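Local coordinates for alkylhalidase CmlS (Streptomyces venezuelae, PDB 3I3L), which is a flavin-dependent halogenase of chloramphenicol biosynthesis, holding an FAD that is covalently attached to the protein, at residues Tyr203-Val208 with Phe319-Phe324; Ser376-Ala381 with Glu389-Arg394; Gly184-Pro189 with Trp298-Glu303. All coordinates share one frame; numbering follows the deposited sequence.

Contact 1: residues Tyr203-Val208 with Phe319-Phe324; sequences YRNFAV and FTDPLF. With FAD (flavin-adenine dinucleotide), chain B.
N205 and D321 cross at about a right angle where strand 203-213 faces an Asx turn in the loop ahead of helix 327-347. Both segments belong to the FAD-binding domain. The planes of the N205 amide and the D321 carboxylate stand 83° apart. ND2 of N205 meets OD2 of D321 at 2.8 Å, from above the carboxylate plane. This hydrogen bond is bent, with 133° at the hydrogen. CG of D321 is anti to the backbone N (chi1 -178°), which points OD2 at the strand while OD1 closes the turn. D321 is buried, and its OD2 is also hydrogen-bonded to OH of Y378. OD1 of N205 accepts from NH2 of R394, so the amide is held at both ends and its rotation is fixed. The ring edge of Y203 also faces this group, with CD2 4.3 Å from OD2 of D321.

The same two segments line the flavin. CB of A207 lies 3.6 Å from C7M of FAD, and CB of P322 is 3.7 Å from C5X. C9 of FAD sits at the ring edge of F319. In the Asx turn, the anti lone pair of D321 OD1 takes the backbone N-H of L323, 3.0 Å from N to OD1.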
loop_
_atom_site.group_PDB
_atom_site.type_symbol
_atom_site.label_atom_id
_atom_site.label_comp_id
_atom_site.label_asym_id
_atom_site.label_seq_id
_atom_site.Cartn_x
_atom_site.Cartn_y
_atom_site.Cartn_z
ATOM N N TYR A 203 -4.974 -11.666 -11.820
ATOM C CA TYR A 203 -5.498 -10.350 -11.472
ATOM C C TYR A 203 -5.266 -9.353 -12.624
ATOM O O TYR A 203 -4.330 -8.499 -12.591
ATOM C CB TYR A 203 -4.899 -9.891 -10.143
ATOM C CG TYR A 203 -5.515 -10.594 -8.943
ATOM C CD1 TYR A 203 -5.395 -11.933 -8.796
ATOM C CD2 TYR A 203 -6.259 -9.908 -8.007
ATOM C CE1 TYR A 203 -5.940 -12.605 -7.728
ATOM C CE2 TYR A 203 -6.819 -10.566 -6.927
ATOM C CZ TYR A 203 -6.615 -11.938 -6.799
ATOM O OH TYR A 203 -7.125 -12.657 -5.773
ATOM N N ARG A 204 -6.062 -9.509 -13.665
ATOM C CA ARG A 204 -5.851 -8.718 -14.881
ATOM C C ARG A 204 -7.038 -7.839 -15.068
ATOM O O ARG A 204 -7.896 -8.142 -15.860
ATOM C CB ARG A 204 -5.618 -9.591 -16.101
ATOM C CG ARG A 204 -4.306 -10.444 -15.912
ATOM C CD ARG A 204 -4.029 -11.388 -17.020
ATOM N NE ARG A 204 -2.794 -12.137 -16.743
ATOM C CZ ARG A 204 -2.217 -12.956 -17.608
ATOM N NH1 ARG A 204 -2.773 -13.117 -18.821
ATOM N NH2 ARG A 204 -1.099 -13.604 -17.274
ATOM N N ASN A 205 -7.036 -6.742 -14.311
ATOM C CA ASN A 205 -8.082 -5.791 -14.217
ATOM C C ASN A 205 -7.976 -4.786 -15.339
ATOM O O ASN A 205 -6.867 -4.366 -15.762
ATOM C CB ASN A 205 -7.943 -5.067 -12.871
ATOM C CG ASN A 205 -8.288 -5.946 -11.717
ATOM O OD1 ASN A 205 -9.152 -6.799 -11.821
ATOM N ND2 ASN A 205 -7.601 -5.768 -10.603
ATOM N N PHE A 206 -9.137 -4.297 -15.761
ATOM C CA PHE A 206 -9.246 -3.403 -16.919
ATOM C C PHE A 206 -10.243 -2.350 -16.422
ATOM O O PHE A 206 -11.270 -2.707 -15.876
ATOM C CB PHE A 206 -9.749 -4.287 -18.083
ATOM C CG PHE A 206 -10.252 -3.550 -19.266
ATOM C CD1 PHE A 206 -9.489 -2.577 -19.853
ATOM C CD2 PHE A 206 -11.505 -3.863 -19.820
ATOM C CE1 PHE A 206 -9.963 -1.873 -20.996
ATOM C CE2 PHE A 206 -12.012 -3.167 -20.889
ATOM C CZ PHE A 206 -11.237 -2.180 -21.496
ATOM N N ALA A 207 -9.910 -1.061 -16.540
ATOM C CA ALA A 207 -10.760 -0.016 -15.972
ATOM C C ALA A 207 -11.330 0.958 -16.991
ATOM O O ALA A 207 -10.670 1.267 -17.993
ATOM C CB ALA A 207 -9.998 0.815 -14.864
ATOM N N VAL A 208 -12.532 1.461 -16.672
ATOM C CA VAL A 208 -13.317 2.314 -17.551
ATOM C C VAL A 208 -14.051 3.323 -16.672
ATOM O O VAL A 208 -14.801 2.938 -15.776
ATOM C CB VAL A 208 -14.367 1.462 -18.329
ATOM C CG1 VAL A 208 -15.159 2.313 -19.288
ATOM C CG2 VAL A 208 -13.665 0.317 -19.083
ATOM N N PHE A 319 2.563 -3.176 -9.362
ATOM C CA PHE A 319 1.234 -2.541 -9.439
ATOM C C PHE A 319 0.223 -3.407 -8.670
ATOM O O PHE A 319 0.183 -4.657 -8.789
ATOM C CB PHE A 319 0.749 -2.396 -10.886
ATOM C CG PHE A 319 -0.563 -1.667 -11.003
ATOM C CD1 PHE A 319 -0.574 -0.294 -11.102
ATOM C CD2 PHE A 319 -1.782 -2.351 -10.940
ATOM C CE1 PHE A 319 -1.763 0.418 -11.135
ATOM C CE2 PHE A 319 -2.990 -1.672 -11.008
ATOM C CZ PHE A 319 -2.994 -0.277 -11.122
ATOM N N THR A 320 -0.551 -2.751 -7.822
ATOM C CA THR A 320 -1.447 -3.424 -6.913
ATOM C C THR A 320 -2.831 -3.002 -7.352
ATOM O O THR A 320 -3.037 -1.831 -7.666
ATOM C CB THR A 320 -1.206 -2.938 -5.411
ATOM O OG1 THR A 320 -1.073 -1.488 -5.402
ATOM C CG2 THR A 320 0.045 -3.518 -4.819
ATOM N N ASP A 321 -3.754 -3.971 -7.419
ATOM C CA ASP A 321 -5.195 -3.737 -7.606
ATOM C C ASP A 321 -5.633 -2.616 -6.698
ATOM O O ASP A 321 -5.447 -2.687 -5.477
ATOM C CB ASP A 321 -5.927 -5.026 -7.177
ATOM C CG ASP A 321 -7.432 -4.941 -7.373
ATOM O OD1 ASP A 321 -8.030 -3.889 -7.022
ATOM O OD2 ASP A 321 -8.024 -5.939 -7.876
ATOM N N PRO A 322 -6.173 -1.548 -7.285
ATOM C CA PRO A 322 -6.440 -0.288 -6.594
ATOM C C PRO A 322 -7.642 -0.305 -5.616
ATOM O O PRO A 322 -8.095 0.770 -5.177
ATOM C CB PRO A 322 -6.739 0.680 -7.753
ATOM C CG PRO A 322 -7.350 -0.253 -8.845
ATOM C CD PRO A 322 -6.416 -1.456 -8.737
ATOM N N LEU A 323 -8.168 -1.477 -5.301
ATOM C CA LEU A 323 -9.296 -1.609 -4.382
ATOM C C LEU A 323 -9.091 -0.855 -3.069
ATOM O O LEU A 323 -9.993 -0.191 -2.597
ATOM C CB LEU A 323 -9.524 -3.077 -4.053
ATOM C CG LEU A 323 -10.693 -3.444 -3.163
ATOM C CD1 LEU A 323 -12.048 -2.881 -3.722
ATOM C CD2 LEU A 323 -10.749 -4.957 -2.968
ATOM N N PHE A 324 -7.901 -0.985 -2.494
ATOM C CA PHE A 324 -7.541 -0.264 -1.263
ATOM C C PHE A 324 -6.694 0.982 -1.488
ATOM O O PHE A 324 -6.074 1.480 -0.579
ATOM C CB PHE A 324 -6.899 -1.219 -0.258
ATOM C CG PHE A 324 -7.825 -2.374 0.122
ATOM C CD1 PHE A 324 -8.909 -2.167 0.975
ATOM C CD2 PHE A 324 -7.637 -3.643 -0.424
ATOM C CE1 PHE A 324 -9.802 -3.227 1.329
ATOM C CE2 PHE A 324 -8.483 -4.709 -0.076
ATOM C CZ PHE A 324 -9.588 -4.495 0.776
HETATM P PA FAD B . 2.939 7.579 -12.429
HETATM O O1A FAD B . 2.468 6.841 -13.662
HETATM O O2A FAD B . 1.898 8.300 -11.647
HETATM O O5B FAD B . 4.101 8.630 -12.889
HETATM C C5B FAD B . 5.118 8.226 -13.783
HETATM C C4B FAD B . 5.596 9.396 -14.672
HETATM O O4B FAD B . 6.701 8.910 -15.471
HETATM C C3B FAD B . 4.540 9.875 -15.639
HETATM O O3B FAD B . 4.268 11.224 -15.409
HETATM C C2B FAD B . 5.161 9.681 -17.031
HETATM O O2B FAD B . 4.944 10.794 -17.840
HETATM C C1B FAD B . 6.644 9.511 -16.744
HETATM N N9A FAD B . 7.423 8.689 -17.651
HETATM C C8A FAD B . 7.099 7.459 -18.144
HETATM N N7A FAD B . 8.113 7.025 -18.924
HETATM C C5A FAD B . 9.051 7.997 -19.007
HETATM C C6A FAD B . 10.258 8.070 -19.679
HETATM N N6A FAD B . 10.691 7.062 -20.414
HETATM N N1A FAD B . 11.017 9.197 -19.511
HETATM C C2A FAD B . 10.593 10.250 -18.739
HETATM N N3A FAD B . 9.408 10.155 -18.076
HETATM C C4A FAD B . 8.645 9.047 -18.202
HETATM N N1 FAD B . -3.609 4.939 -6.554
HETATM C C2 FAD B . -4.034 5.514 -5.367
HETATM O O2 FAD B . -3.182 5.782 -4.531
HETATM N N3 FAD B . -5.361 5.752 -5.124
HETATM C C4 FAD B . -6.311 5.431 -6.057
HETATM O O4 FAD B . -7.534 5.685 -5.813
HETATM C C4X FAD B . -5.899 4.821 -7.243
HETATM N N5 FAD B . -6.820 4.503 -8.204
HETATM C C5X FAD B . -6.392 4.001 -9.411
HETATM C C6 FAD B . -7.329 3.660 -10.397
HETATM C C7 FAD B . -6.902 3.085 -11.570
HETATM C C7M FAD B . -7.882 2.725 -12.660
HETATM C C8 FAD B . -5.536 2.909 -11.766
HETATM C C8M FAD B . -5.023 2.390 -13.050
HETATM C C9 FAD B . -4.591 3.202 -10.777
HETATM C C9A FAD B . -5.057 3.761 -9.597
HETATM N N10 FAD B . -4.120 4.101 -8.665
HETATM C C10 FAD B . -4.527 4.580 -7.477
HETATM C "C1'" FAD B . -2.722 3.667 -8.946
HETATM C "C2'" FAD B . -1.794 4.858 -8.918
HETATM O "O2'" FAD B . -2.326 5.825 -9.731
HETATM C "C3'" FAD B . -0.361 4.572 -9.279
HETATM O "O3'" FAD B . 0.166 3.624 -8.377
HETATM C "C4'" FAD B . 0.508 5.869 -9.166
HETATM O "O4'" FAD B . 0.173 6.807 -10.151
HETATM C "C5'" FAD B . 1.975 5.518 -9.377
HETATM O "O5'" FAD B . 2.777 6.651 -9.207
HETATM P P FAD B . 4.147 6.637 -9.992
HETATM O O1P FAD B . 4.825 5.299 -9.798
HETATM O O2P FAD B . 4.930 7.906 -9.670
HETATM O O3P FAD B . 3.754 6.554 -11.560
#

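Contact 2: residues Ser376-Ala381 with Glu389-Arg394; sequences SFYTFA and EFWRKR
Y378 carries most of this contact and puts its ring between the side chains of F390, W391 and R394. Its CG lies beside the backbone N (chi1 -80°), and the ring extends from helix 352-382 toward helix 389-394. F390 approaches as an offset edge-to-face pair, its edge toward the face of Y378 with the planes at 79°. The closest atoms are CE1 of Y378 and CE2 of F390, 3.9 Å apart. W391 comes in at the tyrosine ring edge, with CZ3 3.5 Å from CD1 of Y378; the two rings are oblique to each other. R394 runs alongside Y378 and points the same way. Its extended chain sets CD over the centre of the tyrosine ring, a CH-pi contact of 4.1 Å from CD to the ring centroid.

The Y378 hydroxyl reaches beyond both helices to OD2 of D321 and NE1 of W235. With an alanine here, D321 and W235 would probably lose a polar partner, and a gap would be likely to open between F390, W391 and the R394 chain.

One turn further on, CB of A381 touches CZ3 of W391 at 3.5 Å. W391 is anchored beyond the pair by NE1, bonded to O of F231. R394 is pinned too. NH1 gives a bond of 2.9 Å to O of F390, and NH2 bonds OD1 of N205. The arrangement is an aromatic cluster of Y378, F390 and W391, joining consecutive helices whose short segments here cross at -134°.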
loop_
_atom_site.group_PDB
_atom_site.type_symbol
_atom_site.label_atom_id
_atom_site.label_comp_id
_atom_site.label_asym_id
_atom_site.label_seq_id
_atom_site.Cartn_x
_atom_site.Cartn_y
_atom_site.Cartn_z
ATOM N N SER A 376 -8.520 -12.748 -0.089
ATOM C CA SER A 376 -9.578 -12.865 0.918
ATOM C C SER A 376 -10.791 -12.012 0.585
ATOM O O SER A 376 -11.892 -12.527 0.468
ATOM C CB SER A 376 -9.032 -12.466 2.285
ATOM O OG SER A 376 -8.197 -13.492 2.734
ATOM N N PHE A 377 -10.596 -10.713 0.402
ATOM C CA PHE A 377 -11.716 -9.849 0.044
ATOM C C PHE A 377 -12.468 -10.291 -1.196
ATOM O O PHE A 377 -13.696 -10.359 -1.161
ATOM C CB PHE A 377 -11.356 -8.369 -0.045
ATOM C CG PHE A 377 -11.256 -7.727 1.271
ATOM C CD1 PHE A 377 -10.073 -7.794 2.012
ATOM C CD2 PHE A 377 -12.347 -7.061 1.799
ATOM C CE1 PHE A 377 -9.986 -7.194 3.278
ATOM C CE2 PHE A 377 -12.265 -6.463 3.043
ATOM C CZ PHE A 377 -11.072 -6.537 3.785
ATOM N N TYR A 378 -11.754 -10.605 -2.284
ATOM C CA TYR A 378 -12.464 -11.063 -3.477
ATOM C C TYR A 378 -13.281 -12.363 -3.168
ATOM O O TYR A 378 -14.418 -12.493 -3.574
ATOM C CB TYR A 378 -11.543 -11.256 -4.672
ATOM C CG TYR A 378 -11.196 -9.981 -5.370
ATOM C CD1 TYR A 378 -12.167 -9.096 -5.747
ATOM C CD2 TYR A 378 -9.888 -9.640 -5.648
ATOM C CE1 TYR A 378 -11.869 -7.921 -6.409
ATOM C CE2 TYR A 378 -9.575 -8.424 -6.328
ATOM C CZ TYR A 378 -10.579 -7.588 -6.669
ATOM O OH TYR A 378 -10.323 -6.376 -7.331
ATOM N N THR A 379 -12.667 -13.322 -2.460
ATOM C CA THR A 379 -13.378 -14.532 -2.087
ATOM C C THR A 379 -14.696 -14.267 -1.307
ATOM O O THR A 379 -15.696 -14.945 -1.550
ATOM C CB THR A 379 -12.459 -15.497 -1.326
ATOM O OG1 THR A 379 -11.322 -15.716 -2.149
ATOM C CG2 THR A 379 -13.156 -16.859 -1.080
ATOM N N PHE A 380 -14.694 -13.290 -0.399
ATOM C CA PHE A 380 -15.907 -12.974 0.380
ATOM C C PHE A 380 -17.003 -12.463 -0.493
ATOM O O PHE A 380 -18.183 -12.836 -0.306
ATOM C CB PHE A 380 -15.658 -11.916 1.481
ATOM C CG PHE A 380 -14.682 -12.361 2.509
ATOM C CD1 PHE A 380 -14.591 -13.718 2.850
ATOM C CD2 PHE A 380 -13.843 -11.446 3.143
ATOM C CE1 PHE A 380 -13.664 -14.149 3.800
ATOM C CE2 PHE A 380 -12.929 -11.872 4.120
ATOM C CZ PHE A 380 -12.838 -13.217 4.440
ATOM N N ALA A 381 -16.653 -11.608 -1.442
ATOM C CA ALA A 381 -17.694 -11.118 -2.361
ATOM C C ALA A 381 -18.197 -12.203 -3.314
ATOM O O ALA A 381 -19.337 -12.133 -3.781
ATOM C CB ALA A 381 -17.225 -9.941 -3.160
ATOM N N GLU A 389 -16.562 -14.599 -15.045
ATOM C CA GLU A 389 -15.093 -14.687 -15.192
ATOM C C GLU A 389 -14.326 -13.732 -14.231
ATOM O O GLU A 389 -13.297 -14.102 -13.673
ATOM C CB GLU A 389 -14.651 -14.427 -16.638
ATOM C CG GLU A 389 -13.181 -14.856 -16.861
ATOM C CD GLU A 389 -12.779 -14.927 -18.331
ATOM O OE1 GLU A 389 -11.620 -15.333 -18.613
ATOM O OE2 GLU A 389 -13.626 -14.624 -19.222
ATOM N N PHE A 390 -14.889 -12.559 -13.965
ATOM C CA PHE A 390 -14.285 -11.670 -12.993
ATOM C C PHE A 390 -14.068 -12.354 -11.636
ATOM O O PHE A 390 -12.962 -12.418 -11.154
ATOM C CB PHE A 390 -15.088 -10.365 -12.776
ATOM C CG PHE A 390 -14.350 -9.381 -11.913
ATOM C CD1 PHE A 390 -13.429 -8.481 -12.468
ATOM C CD2 PHE A 390 -14.522 -9.391 -10.532
ATOM C CE1 PHE A 390 -12.690 -7.603 -11.650
ATOM C CE2 PHE A 390 -13.778 -8.479 -9.710
ATOM C CZ PHE A 390 -12.885 -7.593 -10.300
ATOM N N TRP A 391 -15.156 -12.834 -11.033
ATOM C CA TRP A 391 -15.098 -13.407 -9.700
ATOM C C TRP A 391 -14.330 -14.724 -9.655
ATOM O O TRP A 391 -13.607 -14.997 -8.711
ATOM C CB TRP A 391 -16.505 -13.496 -9.075
ATOM C CG TRP A 391 -17.055 -12.114 -8.908
ATOM C CD1 TRP A 391 -17.987 -11.500 -9.688
ATOM C CD2 TRP A 391 -16.630 -11.152 -7.961
ATOM N NE1 TRP A 391 -18.187 -10.186 -9.264
ATOM C CE2 TRP A 391 -17.359 -9.946 -8.215
ATOM C CE3 TRP A 391 -15.680 -11.151 -6.970
ATOM C CZ2 TRP A 391 -17.162 -8.775 -7.486
ATOM C CZ3 TRP A 391 -15.486 -9.978 -6.233
ATOM C CH2 TRP A 391 -16.223 -8.817 -6.494
ATOM N N ARG A 392 -14.472 -15.503 -10.706
ATOM C CA ARG A 392 -13.867 -16.818 -10.828
ATOM C C ARG A 392 -12.344 -16.718 -10.943
ATOM O O ARG A 392 -11.615 -17.579 -10.457
ATOM C CB ARG A 392 -14.429 -17.491 -12.103
ATOM C CG ARG A 392 -13.771 -18.798 -12.505
ATOM C CD ARG A 392 -14.706 -19.635 -13.513
ATOM N NE ARG A 392 -14.873 -19.009 -14.800
ATOM C CZ ARG A 392 -15.971 -18.347 -15.226
ATOM N NH1 ARG A 392 -16.019 -17.837 -16.440
ATOM N NH2 ARG A 392 -17.044 -18.194 -14.457
ATOM N N LYS A 393 -11.861 -15.723 -11.669
ATOM C CA LYS A 393 -10.424 -15.573 -11.773
ATOM C C LYS A 393 -9.844 -15.150 -10.428
ATOM O O LYS A 393 -8.729 -15.488 -10.140
ATOM C CB LYS A 393 -10.016 -14.589 -12.916
ATOM C CG LYS A 393 -10.447 -15.070 -14.343
ATOM C CD LYS A 393 -9.752 -16.412 -14.707
ATOM C CE LYS A 393 -9.937 -16.821 -16.178
ATOM N NZ LYS A 393 -8.709 -16.446 -16.975
ATOM N N ARG A 394 -10.600 -14.418 -9.625
ATOM C CA ARG A 394 -10.003 -13.751 -8.468
ATOM C C ARG A 394 -10.234 -14.423 -7.122
ATOM O O ARG A 394 -9.457 -14.203 -6.155
ATOM C CB ARG A 394 -10.418 -12.283 -8.418
ATOM C CG ARG A 394 -9.739 -11.477 -9.482
ATOM C CD ARG A 394 -10.596 -10.240 -9.832
ATOM N NE ARG A 394 -10.030 -9.528 -10.963
ATOM C CZ ARG A 394 -10.165 -9.915 -12.246
ATOM N NH1 ARG A 394 -10.863 -11.005 -12.552
ATOM N NH2 ARG A 394 -9.642 -9.201 -13.230
#

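Contact 3: residues Gly184-Pro189 with Trp298-Glu303; sequences GGSGGP and WSYDTE. With FAD (flavin-adenine dinucleotide), chain B.
S186 and Y300 meet hydroxyl to hydroxyl, joining the glycine-rich loop after strand 179-182 to strand 287-302. The loop follows a parallel strand of the Rossmann-type FAD-binding domain and borders the diphosphate of the cofactor. OG of S186 and OH of Y300 are hydrogen-bonded at 2.9 Å. OG lies in the plane of the tyrosine ring, at its edge. CG of Y300 stands between the backbone N and the carbonyl carbon (chi1 53°), and the ring reaches across to the loop. Its OH also bonds O of D315, a residue that binds FAD. R197 makes a cation-pi contact with the ring and bonds O of S186, so it bridges both partners.

The rest of the interface is loose. The backbones stay well apart, with 9.8 Å between CA of S186 and CA of Y300. S186 is partly exposed and G187 is exposed. The cofactor side of the loop is tight by contrast. CA of G185 lies 3.6 Å from O3P of FAD, and a side chain there would run into O1A. G185 also has a positive phi of 74°. The loop is drawn together by the backbone bond from N of G188 to O of G185, 2.8 Å long.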
loop_
_atom_site.group_PDB
_atom_site.type_symbol
_atom_site.label_atom_id
_atom_site.label_comp_id
_atom_site.label_asym_id
_atom_site.label_seq_id
_atom_site.Cartn_x
_atom_site.Cartn_y
_atom_site.Cartn_z
ATOM N N GLY A 184 9.247 5.726 -13.624
ATOM C CA GLY A 184 8.538 6.005 -14.851
ATOM C C GLY A 184 7.147 5.394 -14.947
ATOM O O GLY A 184 6.527 5.401 -16.043
ATOM N N GLY A 185 6.622 4.851 -13.837
ATOM C CA GLY A 185 5.259 4.285 -13.916
ATOM C C GLY A 185 5.202 2.976 -14.658
ATOM O O GLY A 185 6.227 2.369 -14.916
ATOM N N SER A 186 4.002 2.479 -14.940
ATOM C CA SER A 186 3.899 1.176 -15.673
ATOM C C SER A 186 4.745 1.124 -16.952
ATOM O O SER A 186 5.257 0.076 -17.301
ATOM C CB SER A 186 2.431 0.858 -16.029
ATOM O OG SER A 186 1.706 0.551 -14.809
ATOM N N GLY A 187 4.896 2.251 -17.632
ATOM C CA GLY A 187 5.736 2.306 -18.814
ATOM C C GLY A 187 7.205 2.657 -18.574
ATOM O O GLY A 187 7.908 3.015 -19.538
ATOM N N GLY A 188 7.685 2.526 -17.326
ATOM C CA GLY A 188 9.087 2.802 -17.042
ATOM C C GLY A 188 10.013 1.880 -17.854
ATOM O O GLY A 188 9.702 0.707 -18.070
ATOM N N PRO A 189 11.164 2.391 -18.280
ATOM C CA PRO A 189 11.983 1.593 -19.244
ATOM C C PRO A 189 12.789 0.449 -18.633
ATOM O O PRO A 189 13.084 -0.506 -19.334
ATOM C CB PRO A 189 12.923 2.626 -19.885
ATOM C CG PRO A 189 13.062 3.694 -18.784
ATOM C CD PRO A 189 11.704 3.737 -18.037
ATOM N N TRP A 298 -3.365 -4.345 -14.932
ATOM C CA TRP A 298 -3.048 -5.667 -14.315
ATOM C C TRP A 298 -2.073 -5.555 -13.189
ATOM O O TRP A 298 -1.125 -4.795 -13.285
ATOM C CB TRP A 298 -2.411 -6.560 -15.360
ATOM C CG TRP A 298 -3.247 -6.720 -16.597
ATOM C CD1 TRP A 298 -4.425 -6.105 -16.885
ATOM C CD2 TRP A 298 -2.954 -7.572 -17.692
ATOM N NE1 TRP A 298 -4.864 -6.519 -18.094
ATOM C CE2 TRP A 298 -3.979 -7.429 -18.608
ATOM C CE3 TRP A 298 -1.913 -8.482 -17.958
ATOM C CZ2 TRP A 298 -4.010 -8.126 -19.816
ATOM C CZ3 TRP A 298 -1.927 -9.175 -19.130
ATOM C CH2 TRP A 298 -2.972 -8.989 -20.072
ATOM N N SER A 299 -2.256 -6.372 -12.151
ATOM C CA SER A 299 -1.261 -6.567 -11.139
ATOM C C SER A 299 -0.008 -7.245 -11.715
ATOM O O SER A 299 -0.134 -8.037 -12.614
ATOM C CB SER A 299 -1.835 -7.441 -10.052
ATOM O OG SER A 299 -2.905 -6.805 -9.351
ATOM N N TYR A 300 1.176 -6.910 -11.207
ATOM C CA TYR A 300 2.461 -7.565 -11.519
ATOM C C TYR A 300 3.476 -7.112 -10.469
ATOM O O TYR A 300 3.343 -6.011 -9.897
ATOM C CB TYR A 300 2.989 -7.089 -12.884
ATOM C CG TYR A 300 3.086 -5.567 -13.044
ATOM C CD1 TYR A 300 4.158 -4.844 -12.488
ATOM C CD2 TYR A 300 2.077 -4.844 -13.704
ATOM C CE1 TYR A 300 4.272 -3.477 -12.673
ATOM C CE2 TYR A 300 2.154 -3.446 -13.882
ATOM C CZ TYR A 300 3.253 -2.776 -13.349
ATOM O OH TYR A 300 3.292 -1.428 -13.487
ATOM N N ASP A 301 4.486 -7.938 -10.198
ATOM C CA ASP A 301 5.674 -7.411 -9.512
ATOM C C ASP A 301 6.876 -7.588 -10.401
ATOM O O ASP A 301 6.711 -7.624 -11.644
ATOM C CB ASP A 301 5.846 -8.051 -8.084
ATOM C CG ASP A 301 5.973 -9.550 -8.129
ATOM O OD1 ASP A 301 5.689 -10.160 -9.195
ATOM O OD2 ASP A 301 6.330 -10.134 -7.091
ATOM N N THR A 302 8.082 -7.702 -9.800
ATOM C CA THR A 302 9.347 -7.792 -10.594
ATOM C C THR A 302 10.152 -8.873 -9.934
ATOM O O THR A 302 10.069 -9.060 -8.742
ATOM C CB THR A 302 10.315 -6.591 -10.422
ATOM O OG1 THR A 302 9.626 -5.374 -10.049
ATOM C CG2 THR A 302 11.118 -6.407 -11.566
ATOM N N GLU A 303 11.000 -9.519 -10.711
ATOM C CA GLU A 303 11.988 -10.406 -10.153
ATOM C C GLU A 303 12.996 -9.587 -9.341
ATOM O O GLU A 303 13.517 -10.082 -8.344
ATOM C CB GLU A 303 12.701 -11.130 -11.301
ATOM C CG GLU A 303 13.590 -12.239 -10.905
ATOM C CD GLU A 303 14.128 -13.073 -12.115
ATOM O OE1 GLU A 303 13.909 -12.705 -13.311
ATOM O OE2 GLU A 303 14.750 -14.140 -11.843
HETATM P PA FAD B . 2.939 7.579 -12.429
HETATM O O1A FAD B . 2.468 6.841 -13.662
HETATM O O2A FAD B . 1.898 8.300 -11.647
HETATM O O5B FAD B . 4.101 8.630 -12.889
HETATM C C5B FAD B . 5.118 8.226 -13.783
HETATM C C4B FAD B . 5.596 9.396 -14.672
HETATM O O4B FAD B . 6.701 8.910 -15.471
HETATM C C3B FAD B . 4.540 9.875 -15.639
HETATM O O3B FAD B . 4.268 11.224 -15.409
HETATM C C2B FAD B . 5.161 9.681 -17.031
HETATM O O2B FAD B . 4.944 10.794 -17.840
HETATM C C1B FAD B . 6.644 9.511 -16.744
HETATM N N9A FAD B . 7.423 8.689 -17.651
HETATM C C8A FAD B . 7.099 7.459 -18.144
HETATM N N7A FAD B . 8.113 7.025 -18.924
HETATM C C5A FAD B . 9.051 7.997 -19.007
HETATM C C6A FAD B . 10.258 8.070 -19.679
HETATM N N6A FAD B . 10.691 7.062 -20.414
HETATM N N1A FAD B . 11.017 9.197 -19.511
HETATM C C2A FAD B . 10.593 10.250 -18.739
HETATM N N3A FAD B . 9.408 10.155 -18.076
HETATM C C4A FAD B . 8.645 9.047 -18.202
HETATM N N1 FAD B . -3.609 4.939 -6.554
HETATM C C2 FAD B . -4.034 5.514 -5.367
HETATM O O2 FAD B . -3.182 5.782 -4.531
HETATM N N3 FAD B . -5.361 5.752 -5.124
HETATM C C4 FAD B . -6.311 5.431 -6.057
HETATM O O4 FAD B . -7.534 5.685 -5.813
HETATM C C4X FAD B . -5.899 4.821 -7.243
HETATM N N5 FAD B . -6.820 4.503 -8.204
HETATM C C5X FAD B . -6.392 4.001 -9.411
HETATM C C6 FAD B . -7.329 3.660 -10.397
HETATM C C7 FAD B . -6.902 3.085 -11.570
HETATM C C7M FAD B . -7.882 2.725 -12.660
HETATM C C8 FAD B . -5.536 2.909 -11.766
HETATM C C8M FAD B . -5.023 2.390 -13.050
HETATM C C9 FAD B . -4.591 3.202 -10.777
HETATM C C9A FAD B . -5.057 3.761 -9.597
HETATM N N10 FAD B . -4.120 4.101 -8.665
HETATM C C10 FAD B . -4.527 4.580 -7.477
HETATM C "C1'" FAD B . -2.722 3.667 -8.946
HETATM C "C2'" FAD B . -1.794 4.858 -8.918
HETATM O "O2'" FAD B . -2.326 5.825 -9.731
HETATM C "C3'" FAD B . -0.361 4.572 -9.279
HETATM O "O3'" FAD B . 0.166 3.624 -8.377
HETATM C "C4'" FAD B . 0.508 5.869 -9.166
HETATM O "O4'" FAD B . 0.173 6.807 -10.151
HETATM C "C5'" FAD B . 1.975 5.518 -9.377
HETATM O "O5'" FAD B . 2.777 6.651 -9.207
HETATM P P FAD B . 4.147 6.637 -9.992
HETATM O O1P FAD B . 4.825 5.299 -9.798
HETATM O O2P FAD B . 4.930 7.906 -9.670
HETATM O O3P FAD B . 3.754 6.554 -11.560
#

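How the contacts relate
From the N terminus, contact 3 opens first at 184-189 and contact 1 opens at 203-208. Contact 3 then closes at 298-303, before contact 1 closes at 319-324, so the two long loops cross. Contact 2 follows in series and closes a short loop between two helices. Contacts 1 and 3 share a sheet, since strands 203-213 and 287-302 are neighbours; N of F319 also lies 3.0 Å from O of Y300. Both touch FAD, contact 3 at the diphosphate and adenine, contact 1 at the flavin ring. Contact 2 touches contact 1 directly, with OH of Y203 2.8 Å from O of R394. Contacts 2 and 3 do not touch.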